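Local coordinates for protein aminoglycoside N(3)-acetyltransferase, AAC(3)-IVa (Escherichia coli, PDB 6MN3) that probably confers resistance to 2-deoxystreptamine antibiotics such as gentamicin and apramycin by transferring an acetyl group from acetyl-CoA to their N3 amine, at residues G57-D69 / S78-W92. Numbering follows the deposited sequence.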
loop_
_atom_site.group_PDB
_atom_site.type_symbol
_atom_site.label_atom_id
_atom_site.label_comp_id
_atom_site.label_asym_id
_atom_site.label_seq_id
_atom_site.Cartn_x
_atom_site.Cartn_y
_atom_site.Cartn_z
ATOM N N GLY A 57 -3.280 -19.224 8.857
ATOM C CA GLY A 57 -3.651 -19.328 7.461
ATOM C C GLY A 57 -3.558 -18.011 6.721
ATOM O O GLY A 57 -3.507 -17.987 5.488
ATOM N N GLY A 58 -3.525 -16.904 7.463
ATOM C CA GLY A 58 -3.501 -15.600 6.841
ATOM C C GLY A 58 -2.120 -15.193 6.363
ATOM O O GLY A 58 -1.095 -15.695 6.819
ATOM N N THR A 59 -2.103 -14.253 5.421
ATOM C CA THR A 59 -0.866 -13.724 4.867
ATOM C C THR A 59 -0.878 -12.208 4.976
ATOM O O THR A 59 -1.834 -11.559 4.541
ATOM C CB THR A 59 -0.681 -14.152 3.410
ATOM O OG1 THR A 59 -0.639 -15.582 3.340
ATOM C CG2 THR A 59 0.616 -13.583 2.852
ATOM N N LEU A 60 0.180 -11.654 5.560
ATOM C CA LEU A 60 0.313 -10.220 5.780
ATOM C C LEU A 60 1.263 -9.632 4.747
ATOM O O LEU A 60 2.371 -10.141 4.562
ATOM C CB LEU A 60 0.831 -9.939 7.191
ATOM C CG LEU A 60 1.226 -8.502 7.517
ATOM C CD1 LEU A 60 0.013 -7.588 7.440
ATOM C CD2 LEU A 60 1.872 -8.440 8.895
ATOM N N VAL A 61 0.830 -8.564 4.078
ATOM C CA VAL A 61 1.609 -7.930 3.023
ATOM C C VAL A 61 1.773 -6.452 3.345
ATOM O O VAL A 61 0.838 -5.802 3.823
ATOM C CB VAL A 61 0.956 -8.110 1.637
ATOM C CG1 VAL A 61 1.943 -7.748 0.543
ATOM C CG2 VAL A 61 0.458 -9.537 1.459
ATOM N N MET A 62 2.962 -5.921 3.077
ATOM C CA MET A 62 3.275 -4.517 3.289
ATOM C C MET A 62 4.142 -4.007 2.150
ATOM O O MET A 62 4.939 -4.764 1.582
ATOM C CB MET A 62 4.013 -4.287 4.616
ATOM C CG MET A 62 3.197 -4.585 5.849
ATOM S SD MET A 62 4.108 -4.119 7.324
ATOM C CE MET A 62 3.234 -5.059 8.571
ATOM N N PRO A 63 4.010 -2.730 1.795
ATOM C CA PRO A 63 4.959 -2.135 0.851
ATOM C C PRO A 63 6.360 -2.141 1.443
ATOM O O PRO A 63 6.542 -2.092 2.662
ATOM C CB PRO A 63 4.430 -0.708 0.664
ATOM C CG PRO A 63 3.612 -0.443 1.883
ATOM C CD PRO A 63 3.000 -1.761 2.253
ATOM N N SER A 64 7.358 -2.209 0.564
ATOM C CA SER A 64 8.732 -2.370 1.023
ATOM C C SER A 64 9.738 -1.904 -0.021
ATOM O O SER A 64 10.775 -2.546 -0.214
ATOM C CB SER A 64 8.991 -3.835 1.386
ATOM O OG SER A 64 10.152 -3.972 2.184
ATOM N N TRP A 65 9.453 -0.791 -0.694
ATOM C CA TRP A 65 10.354 -0.286 -1.717
ATOM C C TRP A 65 11.317 0.745 -1.130
ATOM O O TRP A 65 11.128 1.259 -0.026
ATOM C CB TRP A 65 9.569 0.310 -2.886
ATOM C CG TRP A 65 8.563 1.344 -2.502
ATOM C CD1 TRP A 65 8.812 2.631 -2.120
ATOM C CD2 TRP A 65 7.140 1.186 -2.478
ATOM N NE1 TRP A 65 7.632 3.281 -1.853
ATOM C CE2 TRP A 65 6.590 2.416 -2.066
ATOM C CE3 TRP A 65 6.279 0.122 -2.764
ATOM C CZ2 TRP A 65 5.218 2.610 -1.930
ATOM C CZ3 TRP A 65 4.917 0.317 -2.628
ATOM C CH2 TRP A 65 4.400 1.551 -2.216
ATOM N N SER A 66 12.365 1.048 -1.900
ATOM C CA SER A 66 13.469 1.879 -1.431
ATOM C C SER A 66 13.308 3.348 -1.797
ATOM O O SER A 66 13.671 4.224 -1.004
ATOM C CB SER A 66 14.792 1.361 -1.999
ATOM O OG SER A 66 15.202 0.177 -1.343
ATOM N N GLY A 67 12.788 3.639 -2.988
ATOM C CA GLY A 67 12.693 4.999 -3.467
ATOM C C GLY A 67 13.963 5.554 -4.075
ATOM O O GLY A 67 13.919 6.634 -4.676
ATOM N N LEU A 68 15.089 4.857 -3.942
ATOM C CA LEU A 68 16.350 5.304 -4.525
ATOM C C LEU A 68 16.417 4.834 -5.973
ATOM O O LEU A 68 16.629 3.647 -6.238
ATOM C CB LEU A 68 17.531 4.769 -3.719
ATOM C CG LEU A 68 17.458 4.939 -2.200
ATOM C CD1 LEU A 68 18.389 3.956 -1.509
ATOM C CD2 LEU A 68 17.789 6.370 -1.800
ATOM N N ASP A 69 16.238 5.764 -6.912
ATOM C CA ASP A 69 16.268 5.435 -8.331
ATOM C C ASP A 69 17.674 5.190 -8.861
ATOM O O ASP A 69 17.816 4.640 -9.958
ATOM C CB ASP A 69 15.610 6.553 -9.145
ATOM C CG ASP A 69 14.185 6.837 -8.706
ATOM O OD1 ASP A 69 13.648 6.069 -7.880
ATOM O OD2 ASP A 69 13.603 7.830 -9.192
ATOM N N SER A 78 18.584 -3.704 1.516
ATOM C CA SER A 78 18.021 -2.429 1.085
ATOM C C SER A 78 16.880 -2.009 2.003
ATOM O O SER A 78 15.867 -2.721 2.087
ATOM C CB SER A 78 17.528 -2.515 -0.358
ATOM O OG SER A 78 18.613 -2.573 -1.271
ATOM N N PRO A 79 16.996 -0.884 2.704
ATOM C CA PRO A 79 15.938 -0.476 3.630
ATOM C C PRO A 79 14.739 0.113 2.905
ATOM O O PRO A 79 14.846 0.664 1.806
ATOM C CB PRO A 79 16.620 0.586 4.505
ATOM C CG PRO A 79 18.089 0.538 4.147
ATOM C CD PRO A 79 18.146 0.029 2.750
ATOM N N VAL A 80 13.578 -0.018 3.546
ATOM C CA VAL A 80 12.369 0.613 3.039
ATOM C C VAL A 80 12.507 2.128 3.147
ATOM O O VAL A 80 13.141 2.652 4.073
ATOM C CB VAL A 80 11.136 0.106 3.808
ATOM C CG1 VAL A 80 9.858 0.597 3.162
ATOM C CG2 VAL A 80 11.142 -1.408 3.869
ATOM N N THR A 81 11.930 2.836 2.182
ATOM C CA THR A 81 11.965 4.290 2.218
ATOM C C THR A 81 11.328 4.794 3.511
ATOM O O THR A 81 10.328 4.228 3.973
ATOM C CB THR A 81 11.235 4.883 1.011
ATOM O OG1 THR A 81 11.008 6.281 1.227
ATOM C CG2 THR A 81 9.903 4.182 0.794
ATOM N N PRO A 82 11.882 5.841 4.129
ATOM C CA PRO A 82 11.325 6.324 5.403
ATOM C C PRO A 82 9.905 6.847 5.291
ATOM O O PRO A 82 9.248 7.022 6.325
ATOM C CB PRO A 82 12.298 7.438 5.813
ATOM C CG PRO A 82 12.951 7.864 4.539
ATOM C CD PRO A 82 13.054 6.624 3.703
ATOM N N ASP A 83 9.408 7.095 4.079
ATOM C CA ASP A 83 8.042 7.569 3.908
ATOM C C ASP A 83 7.007 6.473 4.123
ATOM O O ASP A 83 5.822 6.788 4.282
ATOM C CB ASP A 83 7.873 8.179 2.517
ATOM C CG ASP A 83 6.736 9.179 2.454
ATOM O OD1 ASP A 83 6.578 9.959 3.417
ATOM O OD2 ASP A 83 6.002 9.183 1.443
ATOM N N LEU A 84 7.415 5.205 4.130
ATOM C CA LEU A 84 6.485 4.106 4.349
ATOM C C LEU A 84 6.346 3.724 5.818
ATOM O O LEU A 84 5.466 2.922 6.151
ATOM C CB LEU A 84 6.911 2.882 3.528
ATOM C CG LEU A 84 6.612 2.986 2.030
ATOM C CD1 LEU A 84 7.098 1.758 1.282
ATOM C CD2 LEU A 84 5.122 3.198 1.793
ATOM N N GLY A 85 7.182 4.272 6.694
ATOM C CA GLY A 85 7.030 4.101 8.123
ATOM C C GLY A 85 7.983 3.066 8.700
ATOM O O GLY A 85 8.661 2.317 7.990
ATOM N N VAL A 86 8.015 3.033 10.034
ATOM C CA VAL A 86 8.882 2.103 10.749
ATOM C C VAL A 86 8.346 0.678 10.670
ATOM O O VAL A 86 9.122 -0.285 10.665
ATOM C CB VAL A 86 9.044 2.558 12.211
ATOM C CG1 VAL A 86 10.154 1.774 12.896
ATOM C CG2 VAL A 86 9.315 4.052 12.269
ATOM N N VAL A 87 7.022 0.515 10.613
ATOM C CA VAL A 87 6.438 -0.822 10.561
ATOM C C VAL A 87 6.850 -1.536 9.280
ATOM O O VAL A 87 7.225 -2.715 9.301
ATOM C CB VAL A 87 4.906 -0.739 10.699
ATOM C CG1 VAL A 87 4.282 -2.116 10.558
ATOM C CG2 VAL A 87 4.530 -0.102 12.031
ATOM N N SER A 88 6.798 -0.834 8.145
ATOM C CA SER A 88 7.202 -1.444 6.883
ATOM C C SER A 88 8.679 -1.812 6.892
ATOM O O SER A 88 9.062 -2.886 6.414
ATOM C CB SER A 88 6.896 -0.500 5.722
ATOM O OG SER A 88 5.517 -0.527 5.399
ATOM N N ASP A 89 9.527 -0.930 7.426
ATOM C CA ASP A 89 10.953 -1.227 7.478
ATOM C C ASP A 89 11.276 -2.286 8.516
ATOM O O ASP A 89 12.363 -2.873 8.471
ATOM C CB ASP A 89 11.753 0.042 7.764
ATOM C CG ASP A 89 13.221 -0.112 7.430
ATOM O OD1 ASP A 89 13.528 -0.534 6.295
ATOM O OD2 ASP A 89 14.066 0.182 8.301
ATOM N N THR A 90 10.365 -2.544 9.446
ATOM C CA THR A 90 10.585 -3.578 10.444
ATOM C C THR A 90 10.075 -4.934 9.989
ATOM O O THR A 90 10.659 -5.961 10.349
ATOM C CB THR A 90 9.901 -3.197 11.759
ATOM O OG1 THR A 90 10.076 -1.794 11.997
ATOM C CG2 THR A 90 10.488 -3.994 12.929
ATOM N N PHE A 91 9.014 -4.951 9.183
ATOM C CA PHE A 91 8.355 -6.203 8.825
ATOM C C PHE A 91 9.266 -7.109 8.002
ATOM O O PHE A 91 9.348 -8.316 8.261
ATOM C CB PHE A 91 7.063 -5.890 8.067
ATOM C CG PHE A 91 6.339 -7.097 7.553
ATOM C CD1 PHE A 91 6.015 -8.142 8.397
ATOM C CD2 PHE A 91 5.961 -7.172 6.222
ATOM C CE1 PHE A 91 5.338 -9.248 7.922
ATOM C CE2 PHE A 91 5.284 -8.272 5.739
ATOM C CZ PHE A 91 4.972 -9.312 6.589
ATOM N N TRP A 92 9.975 -6.547 7.021
ATOM C CA TRP A 92 10.710 -7.375 6.070
ATOM C C TRP A 92 11.959 -8.005 6.672
ATOM O O TRP A 92 12.500 -8.951 6.086
ATOM C CB TRP A 92 11.088 -6.551 4.839
ATOM C CG TRP A 92 12.190 -5.567 5.080
ATOM C CD1 TRP A 92 12.058 -4.269 5.475
ATOM C CD2 TRP A 92 13.597 -5.801 4.936
ATOM N NE1 TRP A 92 13.294 -3.679 5.585
ATOM C CE2 TRP A 92 14.255 -4.599 5.260
ATOM C CE3 TRP A 92 14.363 -6.911 4.566
ATOM C CZ2 TRP A 92 15.642 -4.477 5.228
ATOM C CZ3 TRP A 92 15.741 -6.786 4.534
ATOM C CH2 TRP A 92 16.365 -5.578 4.862
#
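Met62 lays its thioether across the Phe91 ring: CE stands 4.2 Å from the ring centroid and 26° off the normal, a CH-pi contact over the face, while SD lies obliquely to the ring, nearest Phe91 CB, a Met-aromatic pairing. The Met62 chain is extended beyond CG (chi3 -161°), which sets CE over the ring, where it also meets Val87 CG1 at 3.7 Å. Leu60, two residues earlier on the same side of the strand, lies alongside Phe91 with the two side chains running antiparallel, and brings CD2 to 3.7 Å from ring atom CE1.

These side chains pack helix 86-91 against strand 59-63, a parallel neighbour of strand 26-31 in the central mixed sheet of this antibiotic N-acetyltransferase fold; the short axes cross at -118°. Phe91 also touches Ala107 and Ala109 of strand 106-109, so it spans two adjacent strands.

Beyond the strand, Leu84 places CD1 over one face of the Trp65 indole, 3.6 Å from the centroid of the five-membered ring, and the same methyl rests on Pro63 CB. Thr81 CG2 approaches the pyrrole side obliquely, 3.5 Å from Trp65 CD1.

Two polar links tie the loops together. Thr81 N donates to Trp65 O at 2.8 Å, and Ser66 OG donates to Pro79 O at 3.2 Å. Within 78-92, Asp89 OD1 accepts from Val80 N and Trp92 NE1 on opposite faces of its carboxylate, fastening the loop to the helix, while OD2 forms a salt bridge with Arg93.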